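Long-range contacts in Dye type peroxidase A (Streptomyces lividans 1326, PDB 6GZW), which probably uses its haem to turn over hydrogen peroxide while oxidising dyes and similar reducing substrates, as dye-decolourising peroxidases do: residues D72-A77 / A135-H140; Q241-G246 / V279-A284; R287-D292 / R338-G343. One frame throughout, in Å; residues are numbered along the deposited sequence.

The three contacts illustrate how one chain uses different chemistry in different places. Contact 1 belongs to the N-terminal half, where a loop packs on helix 135-149 next to the second subunit; it is buried, largely apolar and carries one ring-face contact. Contacts 2 and 3 lie on the other side of the chain's centre, about 40 Å or more from contact 1 between centres, and are joined through helix 285-288, contact 2 using the preceding loop and contact 3 its end. They touch: Arg287 reaches back to the carbonyls of Val280 and Pro281. Contact 2 is buried and rich in backbone carbonyls, with a bridging water. Contact 3 runs from haem-facing packing out to a partly exposed, charged rim.

Contact 1. Residues D72-A77 / A135-H140; sequences DVARDA and ALVAFH
Val73 is where the loop first meets the helix. Its CG1 lies over Leu136 CB at 4.2 Å and at the edge of the Phe139 ring, near the ring plane, while its CB passes His140 CB, the two side chains sliding by in opposite directions. Its carbonyl O also rests on Leu136 CB, 3.7 Å away. Ala74 follows with a CH-pi contact: its CB stands over one face of the His140 imidazole, 3.8 Å from the centroid and displaced toward the rim. Swung to the far side from its backbone N (chi1 170°), His140 CG brings the ring beneath this methyl, and a hydrogen bond from NE2 to Asp70 fixes its rotation. An alanine in place of His140 is likely to leave the Ala74 methyl without its aromatic floor and Asp70 without this mate. Arg75 NH1 forms a 3.0 Å salt bridge with Asp72 OD1 across the first turn. Ala77 completes the row, CB meeting Val137 CG2 at 3.6 Å. Two overlapping beta turns, type I then type II, thus clasp helix 135-149 of the ferredoxin-like N-terminal half at the dimer interface, where Phe139 meets His307 of the second subunit edge-to-face.

Contact 2. Residues Q241-G246 / V279-A284; sequences QEDVIG and VVPINA
Pro281 lays its ring against the last turn of helix 238-245, CG being 3.5 Å from Asp243 O and 3.8 Å from Asp243 OD1. The two side chains cross at about a right angle, since the Asp243 carboxylate is folded back beside its backbone N and brings OD1 near the proline edge formed by CG and CD. Asn283 stands with CG between its backbone N and carbonyl carbon (chi1 61°), which turns OD1 toward the helix. A water donates to Asn283 OD1 at 2.9 Å and to Asp243 O at 2.7 Å, giving that helix-end carbonyl a polar partner. The motif is a helix C-terminus stopped by a glycine of positive phi, Gly246, set against the N-cap of helix 285-288, Ala284. With CG1 placed opposite the backbone N (chi1 176°), Val280 directs that methyl to Gly246 CA and leaves CG2 near Gly246 O, each at 4.1 Å; a CB on Gly246 would press tightly on Val280 CG1 and Ala284 CB, and its backbone angles alone call for glycine. Ala284 CB sits 3.6 Å from Ile245 O, and its CA makes a CA-H...O contact with Val244 O. Ile245 directs its CB away from this loop and touches the haem.

Contact 3. Residues R287-D292 / R338-G343; sequences RITRPD and RKLDRG. With HEM (protoporphyrin IX containing Fe), chain C.
Leu340 and Thr289 meet against the haem face opposite the iron-bound water, in the haem pocket of the ferredoxin-like C-terminal half of the dye-decolourising peroxidase fold, where helix 333-343 approaches the end of helix 285-288. Here packing is tight. The two methyls of Leu340 divide the work: CD1 lies 3.8 Å from haem C3C, whereas CD2 touches Thr289 CG2 at 3.5 Å and both CG1 and CD1 of Ile288, each at 3.7 Å. Thr289 is itself wedged under the porphyrin, its CB 3.4 Å from haem C2D. Its hydroxyl, held between the backbone N and carbonyl carbon (chi1 53°), is hydrogen-bonded to His285 O, and this keeps the methyl turned to Leu340.

Farther from the haem the contact thins: past Leu340, Ile288 CD1 merely brushes the carbonyl O of exposed Gly343. Lys339 runs its aliphatic chain past the last turn of helix 285-288, CD lying 3.6 Å from Ile288 O; a bend at chi3 (-73°) lets its ammonium group reach Asn294 OD1. Beyond Thr289 the chain skirts a haem propionate, with Pro291 CD 3.3 Å from haem O2D, before a salt bridge joins buried Arg290 to exposed Asp292. The guanidinium grips side-on, Arg290 NE to Asp292 OD1 and NH2 to OD2, each bond 3.0 Å long and on the syn side, though some 25° out of the carboxylate plane.

Contact 1. Residues D72-A77 / A135-H140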
loop_
_atom_site.group_PDB
_atom_site.type_symbol
_atom_site.label_atom_id
_atom_site.label_comp_id
_atom_site.label_asym_id
_atom_site.label_seq_id
_atom_site.Cartn_x
_atom_site.Cartn_y
_atom_site.Cartn_z
ATOM N N ASP A 72 -5.924 -17.447 7.396
ATOM C CA ASP A 72 -4.479 -17.666 7.503
ATOM C C ASP A 72 -3.603 -16.550 6.877
ATOM O O ASP A 72 -2.391 -16.683 6.903
ATOM C CB ASP A 72 -4.035 -19.014 6.916
ATOM C CG ASP A 72 -4.634 -20.174 7.658
ATOM O OD1 ASP A 72 -4.434 -20.248 8.878
ATOM O OD2 ASP A 72 -5.236 -21.035 7.003
ATOM N N VAL A 73 -4.201 -15.465 6.380
ATOM C CA VAL A 73 -3.422 -14.407 5.716
ATOM C C VAL A 73 -2.400 -13.767 6.682
ATOM O O VAL A 73 -1.296 -13.423 6.263
ATOM C CB VAL A 73 -4.335 -13.336 5.059
ATOM C CG1 VAL A 73 -3.550 -12.117 4.572
ATOM C CG2 VAL A 73 -5.111 -13.938 3.903
ATOM N N ALA A 74 -2.789 -13.604 7.952
ATOM C CA ALA A 74 -1.883 -13.000 8.955
ATOM C C ALA A 74 -1.049 -14.023 9.724
ATOM O O ALA A 74 -0.249 -13.665 10.581
ATOM C CB ALA A 74 -2.656 -12.091 9.887
ATOM N N ARG A 75 -1.189 -15.304 9.385
ATOM C CA ARG A 75 -0.577 -16.335 10.152
ATOM C C ARG A 75 0.953 -16.175 10.119
ATOM O O ARG A 75 1.541 -15.814 9.066
ATOM C CB ARG A 75 -1.056 -17.699 9.627
ATOM C CG ARG A 75 -0.643 -18.866 10.468
ATOM C CD ARG A 75 -1.338 -20.103 9.974
ATOM N NE ARG A 75 -1.035 -21.228 10.831
ATOM C CZ ARG A 75 -1.836 -22.264 11.059
ATOM N NH1 ARG A 75 -3.066 -22.335 10.541
ATOM N NH2 ARG A 75 -1.405 -23.242 11.862
ATOM N N ASP A 76 1.548 -16.424 11.298
ATOM C CA ASP A 76 2.986 -16.343 11.606
ATOM C C ASP A 76 3.477 -14.930 11.919
ATOM O O ASP A 76 4.572 -14.777 12.480
ATOM C CB ASP A 76 3.873 -16.968 10.540
ATOM C CG ASP A 76 3.502 -18.437 10.240
ATOM O OD1 ASP A 76 3.379 -19.258 11.204
ATOM O OD2 ASP A 76 3.311 -18.752 9.044
ATOM N N ALA A 77 2.710 -13.915 11.511
ATOM C CA ALA A 77 3.074 -12.538 11.807
ATOM C C ALA A 77 2.699 -12.243 13.254
ATOM O O ALA A 77 1.770 -12.824 13.803
ATOM C CB ALA A 77 2.356 -11.554 10.879
ATOM N N ALA A 135 1.431 -5.264 5.991
ATOM C CA ALA A 135 0.311 -5.164 5.053
ATOM C C ALA A 135 -0.588 -6.404 5.078
ATOM O O ALA A 135 -1.769 -6.293 4.793
ATOM C CB ALA A 135 0.799 -4.874 3.619
ATOM N N LEU A 136 -0.029 -7.583 5.338
ATOM C CA LEU A 136 -0.850 -8.793 5.440
ATOM C C LEU A 136 -1.701 -8.759 6.695
ATOM O O LEU A 136 -2.913 -9.037 6.639
ATOM C CB LEU A 136 -0.019 -10.084 5.374
ATOM C CG LEU A 136 0.840 -10.273 4.114
ATOM C CD1 LEU A 136 1.415 -11.680 4.097
ATOM C CD2 LEU A 136 0.082 -9.959 2.834
ATOM N N VAL A 137 -1.095 -8.349 7.812
ATOM C CA VAL A 137 -1.864 -8.135 9.047
ATOM C C VAL A 137 -2.979 -7.143 8.799
ATOM O O VAL A 137 -4.129 -7.351 9.205
ATOM C CB VAL A 137 -0.957 -7.664 10.222
ATOM C CG1 VAL A 137 -1.783 -7.256 11.425
ATOM C CG2 VAL A 137 0.047 -8.751 10.588
ATOM N N ALA A 138 -2.665 -6.018 8.145
ATOM C CA ALA A 138 -3.686 -5.046 7.908
ATOM C C ALA A 138 -4.824 -5.559 7.011
ATOM O O ALA A 138 -5.995 -5.336 7.294
ATOM C CB ALA A 138 -3.075 -3.788 7.295
ATOM N N PHE A 139 -4.461 -6.199 5.908
ATOM C CA PHE A 139 -5.472 -6.705 4.974
ATOM C C PHE A 139 -6.374 -7.752 5.643
ATOM O O PHE A 139 -7.601 -7.725 5.538
ATOM C CB PHE A 139 -4.866 -7.317 3.733
ATOM C CG PHE A 139 -5.915 -7.783 2.769
ATOM C CD1 PHE A 139 -6.553 -6.879 1.939
ATOM C CD2 PHE A 139 -6.370 -9.103 2.791
ATOM C CE1 PHE A 139 -7.611 -7.266 1.122
ATOM C CE2 PHE A 139 -7.420 -9.492 1.979
ATOM C CZ PHE A 139 -8.029 -8.600 1.120
ATOM N N HIS A 140 -5.736 -8.652 6.363
ATOM C CA HIS A 140 -6.465 -9.696 7.086
ATOM C C HIS A 140 -7.502 -9.070 8.022
ATOM O O HIS A 140 -8.628 -9.538 8.082
ATOM C CB HIS A 140 -5.477 -10.559 7.859
ATOM C CG HIS A 140 -6.083 -11.526 8.828
ATOM N ND1 HIS A 140 -6.100 -11.304 10.191
ATOM C CD2 HIS A 140 -6.608 -12.758 8.642
ATOM C CE1 HIS A 140 -6.661 -12.346 10.789
ATOM N NE2 HIS A 140 -6.977 -13.241 9.870
#

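Contact 2. Residues Q241-G246 / V279-A284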
loop_
_atom_site.group_PDB
_atom_site.type_symbol
_atom_site.label_atom_id
_atom_site.label_comp_id
_atom_site.label_asym_id
_atom_site.label_seq_id
_atom_site.Cartn_x
_atom_site.Cartn_y
_atom_site.Cartn_z
ATOM N N GLN A 241 7.672 26.838 -2.078
ATOM C CA GLN A 241 7.046 25.765 -1.302
ATOM C C GLN A 241 7.159 26.012 0.199
ATOM O O GLN A 241 6.212 25.715 0.945
ATOM C CB GLN A 241 7.677 24.431 -1.656
ATOM C CG GLN A 241 7.314 23.902 -3.020
ATOM C CD GLN A 241 7.864 22.495 -3.250
ATOM O OE1 GLN A 241 8.727 22.024 -2.502
ATOM N NE2 GLN A 241 7.402 21.830 -4.311
ATOM N N GLU A 242 8.306 26.530 0.644
ATOM C CA GLU A 242 8.525 26.786 2.039
ATOM C C GLU A 242 7.648 27.966 2.495
ATOM O O GLU A 242 7.099 27.977 3.605
ATOM C CB GLU A 242 10.029 26.965 2.346
ATOM C CG GLU A 242 10.759 25.620 2.225
ATOM C CD GLU A 242 12.221 25.604 2.594
ATOM O OE1 GLU A 242 12.888 26.660 2.565
ATOM O OE2 GLU A 242 12.722 24.483 2.897
ATOM N N ASP A 243 7.465 28.956 1.627
ATOM C CA ASP A 243 6.509 30.047 1.963
ATOM C C ASP A 243 5.056 29.590 2.091
ATOM O O ASP A 243 4.310 30.180 2.848
ATOM C CB ASP A 243 6.574 31.202 0.944
ATOM C CG ASP A 243 7.737 32.128 1.188
ATOM O OD1 ASP A 243 8.409 32.036 2.218
ATOM O OD2 ASP A 243 8.023 32.938 0.291
ATOM N N VAL A 244 4.645 28.542 1.368
ATOM C CA VAL A 244 3.266 28.030 1.505
ATOM C C VAL A 244 3.011 27.492 2.902
ATOM O O VAL A 244 1.954 27.749 3.482
ATOM C CB VAL A 244 2.953 26.946 0.430
ATOM C CG1 VAL A 244 1.675 26.173 0.759
ATOM C CG2 VAL A 244 2.831 27.611 -0.921
ATOM N N ILE A 245 4.008 26.804 3.466
ATOM C CA ILE A 245 3.838 26.181 4.796
ATOM C C ILE A 245 4.316 27.099 5.925
ATOM O O ILE A 245 3.694 27.128 6.975
ATOM C CB ILE A 245 4.602 24.835 4.874
ATOM C CG1 ILE A 245 4.045 23.841 3.859
ATOM C CG2 ILE A 245 4.578 24.266 6.290
ATOM C CD1 ILE A 245 2.575 23.499 4.051
ATOM N N GLY A 246 5.418 27.825 5.711
ATOM C CA GLY A 246 6.068 28.566 6.804
ATOM C C GLY A 246 7.104 27.782 7.602
ATOM O O GLY A 246 7.596 28.239 8.658
ATOM N N VAL A 279 8.673 37.046 7.873
ATOM C CA VAL A 279 9.504 35.895 7.478
ATOM C C VAL A 279 8.616 34.641 7.317
ATOM O O VAL A 279 8.792 33.885 6.357
ATOM C CB VAL A 279 10.663 35.651 8.470
ATOM C CG1 VAL A 279 11.450 34.399 8.112
ATOM C CG2 VAL A 279 11.615 36.856 8.491
ATOM N N VAL A 280 7.669 34.442 8.238
ATOM C CA VAL A 280 6.642 33.395 8.070
ATOM C C VAL A 280 5.453 34.089 7.428
ATOM O O VAL A 280 4.827 34.936 8.073
ATOM C CB VAL A 280 6.223 32.769 9.400
ATOM C CG1 VAL A 280 5.092 31.780 9.179
ATOM C CG2 VAL A 280 7.395 32.063 10.050
ATOM N N PRO A 281 5.136 33.793 6.154
ATOM C CA PRO A 281 4.092 34.582 5.502
ATOM C C PRO A 281 2.753 34.623 6.232
ATOM O O PRO A 281 2.423 33.709 6.985
ATOM C CB PRO A 281 3.957 33.940 4.124
ATOM C CG PRO A 281 5.306 33.361 3.871
ATOM C CD PRO A 281 5.793 32.878 5.206
ATOM N N ILE A 282 2.013 35.710 6.025
ATOM C CA ILE A 282 0.709 35.930 6.671
ATOM C C ILE A 282 -0.321 34.839 6.394
ATOM O O ILE A 282 -1.214 34.609 7.202
ATOM C CB ILE A 282 0.129 37.325 6.268
ATOM C CG1 ILE A 282 -1.002 37.766 7.212
ATOM C CG2 ILE A 282 -0.344 37.355 4.810
ATOM C CD1 ILE A 282 -0.537 38.090 8.599
ATOM N N ASN A 283 -0.210 34.204 5.225
ATOM C CA ASN A 283 -1.131 33.135 4.816
ATOM C C ASN A 283 -0.454 31.766 4.836
ATOM O O ASN A 283 -0.983 30.836 4.219
ATOM C CB ASN A 283 -1.715 33.411 3.425
ATOM C CG ASN A 283 -0.646 33.490 2.324
ATOM O OD1 ASN A 283 0.555 33.540 2.597
ATOM N ND2 ASN A 283 -1.091 33.472 1.063
ATOM N N ALA A 284 0.683 31.626 5.530
ATOM C CA ALA A 284 1.378 30.329 5.604
ATOM C C ALA A 284 0.536 29.340 6.394
ATOM O O ALA A 284 0.040 29.649 7.459
ATOM C CB ALA A 284 2.735 30.472 6.254
HETATM O O HOH W 1 2.765 31.936 1.597
#

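Contact 3. Residues R287-D292 / R338-G343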
loop_
_atom_site.group_PDB
_atom_site.type_symbol
_atom_site.label_atom_id
_atom_site.label_comp_id
_atom_site.label_asym_id
_atom_site.label_seq_id
_atom_site.Cartn_x
_atom_site.Cartn_y
_atom_site.Cartn_z
ATOM N N ARG A 287 1.312 28.877 10.037
ATOM C CA ARG A 287 0.894 30.015 10.864
ATOM C C ARG A 287 -0.601 29.943 11.167
ATOM O O ARG A 287 -1.022 29.892 12.319
ATOM C CB ARG A 287 1.194 31.348 10.161
ATOM C CG ARG A 287 0.660 32.574 10.900
ATOM C CD ARG A 287 0.700 33.810 10.005
ATOM N NE ARG A 287 2.052 34.325 9.878
ATOM C CZ ARG A 287 2.624 35.196 10.705
ATOM N NH1 ARG A 287 2.000 35.655 11.777
ATOM N NH2 ARG A 287 3.883 35.574 10.488
ATOM N N ILE A 288 -1.401 29.922 10.110
ATOM C CA ILE A 288 -2.837 30.132 10.259
ATOM C C ILE A 288 -3.629 28.956 10.872
ATOM O O ILE A 288 -4.764 29.138 11.307
ATOM C CB ILE A 288 -3.477 30.658 8.966
ATOM C CG1 ILE A 288 -3.515 29.588 7.881
ATOM C CG2 ILE A 288 -2.755 31.942 8.499
ATOM C CD1 ILE A 288 -4.223 30.048 6.626
ATOM N N THR A 289 -3.017 27.776 10.923
ATOM C CA THR A 289 -3.651 26.613 11.563
ATOM C C THR A 289 -3.404 26.499 13.089
ATOM O O THR A 289 -4.035 25.674 13.758
ATOM C CB THR A 289 -3.116 25.307 10.932
ATOM O OG1 THR A 289 -1.695 25.352 11.006
ATOM C CG2 THR A 289 -3.566 25.150 9.509
ATOM N N ARG A 290 -2.528 27.335 13.660
ATOM C CA ARG A 290 -2.178 27.207 15.078
ATOM C C ARG A 290 -3.387 27.452 15.999
ATOM O O ARG A 290 -4.244 28.325 15.712
ATOM C CB ARG A 290 -1.066 28.178 15.460
ATOM C CG ARG A 290 0.298 27.977 14.789
ATOM C CD ARG A 290 1.173 29.225 14.915
ATOM N NE ARG A 290 1.473 29.487 16.314
ATOM C CZ ARG A 290 2.565 29.085 16.968
ATOM N NH1 ARG A 290 3.513 28.353 16.378
ATOM N NH2 ARG A 290 2.699 29.383 18.272
ATOM N N PRO A 291 -3.467 26.698 17.111
ATOM C CA PRO A 291 -4.527 27.008 18.074
ATOM C C PRO A 291 -4.520 28.478 18.528
ATOM O O PRO A 291 -5.588 29.066 18.636
ATOM C CB PRO A 291 -4.276 26.013 19.230
ATOM C CG PRO A 291 -3.580 24.835 18.570
ATOM C CD PRO A 291 -2.749 25.452 17.468
ATOM N N ASP A 292 -3.334 29.071 18.709
ATOM C CA ASP A 292 -3.274 30.496 19.117
ATOM C C ASP A 292 -3.709 31.542 18.043
ATOM O O ASP A 292 -3.829 32.737 18.361
ATOM C CB ASP A 292 -1.940 30.831 19.782
ATOM C CG ASP A 292 -0.760 30.788 18.843
ATOM O OD1 ASP A 292 -0.899 30.779 17.595
ATOM O OD2 ASP A 292 0.339 30.776 19.407
ATOM N N ARG A 338 -12.573 26.667 8.071
ATOM C CA ARG A 338 -13.224 27.914 7.603
ATOM C C ARG A 338 -12.158 28.931 7.250
ATOM O O ARG A 338 -12.262 29.614 6.233
ATOM C CB ARG A 338 -14.135 28.494 8.664
ATOM C CG ARG A 338 -15.472 27.804 8.796
ATOM C CD ARG A 338 -16.376 28.652 9.691
ATOM N NE ARG A 338 -17.692 28.056 9.916
ATOM C CZ ARG A 338 -18.667 28.004 9.014
ATOM N NH1 ARG A 338 -18.494 28.471 7.775
ATOM N NH2 ARG A 338 -19.840 27.461 9.340
ATOM N N LYS A 339 -11.135 29.017 8.101
ATOM C CA LYS A 339 -10.009 29.911 7.863
ATOM C C LYS A 339 -9.145 29.477 6.697
ATOM O O LYS A 339 -8.680 30.319 5.931
ATOM C CB LYS A 339 -9.111 29.969 9.073
ATOM C CG LYS A 339 -7.953 30.938 8.910
ATOM C CD LYS A 339 -7.427 31.371 10.250
ATOM C CE LYS A 339 -8.384 32.333 10.921
ATOM N NZ LYS A 339 -7.944 32.517 12.319
ATOM N N LEU A 340 -8.885 28.169 6.577
ATOM C CA LEU A 340 -8.026 27.714 5.465
ATOM C C LEU A 340 -8.661 27.864 4.086
ATOM O O LEU A 340 -7.956 28.092 3.073
ATOM C CB LEU A 340 -7.621 26.249 5.648
ATOM C CG LEU A 340 -6.953 25.823 6.949
ATOM C CD1 LEU A 340 -6.454 24.403 6.809
ATOM C CD2 LEU A 340 -5.843 26.770 7.373
ATOM N N ASP A 341 -9.981 27.695 4.056
ATOM C CA ASP A 341 -10.772 27.511 2.831
ATOM C C ASP A 341 -10.257 28.360 1.657
ATOM O O ASP A 341 -9.778 27.817 0.643
ATOM C CB ASP A 341 -12.250 27.775 3.159
ATOM C CG ASP A 341 -13.155 27.587 1.978
ATOM O OD1 ASP A 341 -13.043 26.549 1.312
ATOM O OD2 ASP A 341 -13.996 28.477 1.715
ATOM N N ARG A 342 -10.303 29.685 1.836
ATOM C CA ARG A 342 -9.690 30.656 0.908
ATOM C C ARG A 342 -8.404 31.314 1.434
ATOM O O ARG A 342 -7.585 31.804 0.630
ATOM C CB ARG A 342 -10.709 31.774 0.584
ATOM C CG ARG A 342 -11.958 31.306 -0.163
ATOM C CD ARG A 342 -12.727 32.470 -0.787
ATOM N NE ARG A 342 -13.527 33.241 0.170
ATOM C CZ ARG A 342 -14.856 33.150 0.357
ATOM N NH1 ARG A 342 -15.631 32.302 -0.337
ATOM N NH2 ARG A 342 -15.435 33.942 1.276
ATOM N N GLY A 343 -8.247 31.389 2.757
ATOM C CA GLY A 343 -7.109 32.070 3.356
ATOM C C GLY A 343 -5.745 31.397 3.289
ATOM O O GLY A 343 -4.729 32.069 3.401
HETATM C CHA HEM C . 0.486 21.711 10.375
HETATM C CHB HEM C . 0.642 20.033 5.837
HETATM C CHC HEM C . -4.214 19.942 5.774
HETATM C CHD HEM C . -4.350 21.606 10.287
HETATM C C1A HEM C . 0.947 21.270 9.161
HETATM C C2A HEM C . 2.323 21.227 8.787
HETATM C C3A HEM C . 2.351 20.759 7.514
HETATM C C4A HEM C . 1.000 20.520 7.097
HETATM C CMA HEM C . 3.562 20.489 6.655
HETATM C CAA HEM C . 3.525 21.636 9.629
HETATM C CBA HEM C . 4.165 20.559 10.491
HETATM C CGA HEM C . 3.270 20.148 11.611
HETATM O O1A HEM C . 3.197 20.792 12.692
HETATM O O2A HEM C . 2.534 19.128 11.474
HETATM C C1B HEM C . -0.691 19.838 5.431
HETATM C C2B HEM C . -1.073 19.285 4.174
HETATM C C3B HEM C . -2.431 19.250 4.118
HETATM C C4B HEM C . -2.892 19.802 5.429
HETATM C CMB HEM C . -0.133 18.867 3.085
HETATM C CAB HEM C . -3.324 18.693 3.080
HETATM C CBB HEM C . -2.981 17.730 2.242
HETATM C C1C HEM C . -4.690 20.430 6.971
HETATM C C2C HEM C . -6.064 20.565 7.299
HETATM C C3C HEM C . -6.102 21.060 8.591
HETATM C C4C HEM C . -4.738 21.184 9.043
HETATM C CMC HEM C . -7.249 20.276 6.430
HETATM C CAC HEM C . -7.261 21.457 9.426
HETATM C CBC HEM C . -8.484 21.817 9.008
HETATM C C1D HEM C . -3.000 21.692 10.652
HETATM C C2D HEM C . -2.640 22.086 12.027
HETATM C C3D HEM C . -1.294 22.123 12.063
HETATM C C4D HEM C . -0.854 21.741 10.690
HETATM C CMD HEM C . -3.592 22.360 13.188
HETATM C CAD HEM C . -0.448 22.486 13.273
HETATM C CBD HEM C . -0.280 24.001 13.430
HETATM C CGD HEM C . 0.498 24.318 14.669
HETATM O O1D HEM C . 1.747 24.499 14.613
HETATM O O2D HEM C . -0.105 24.374 15.760
HETATM N NA HEM C . 0.138 20.931 8.088
HETATM N NB HEM C . -1.798 20.147 6.117
HETATM N NC HEM C . -3.909 20.857 7.993
HETATM N ND HEM C . -1.918 21.586 9.861
HETATM FE FE HEM C . -1.856 20.921 8.044
HETATM O O HOH W 2 -1.902 19.046 8.686
#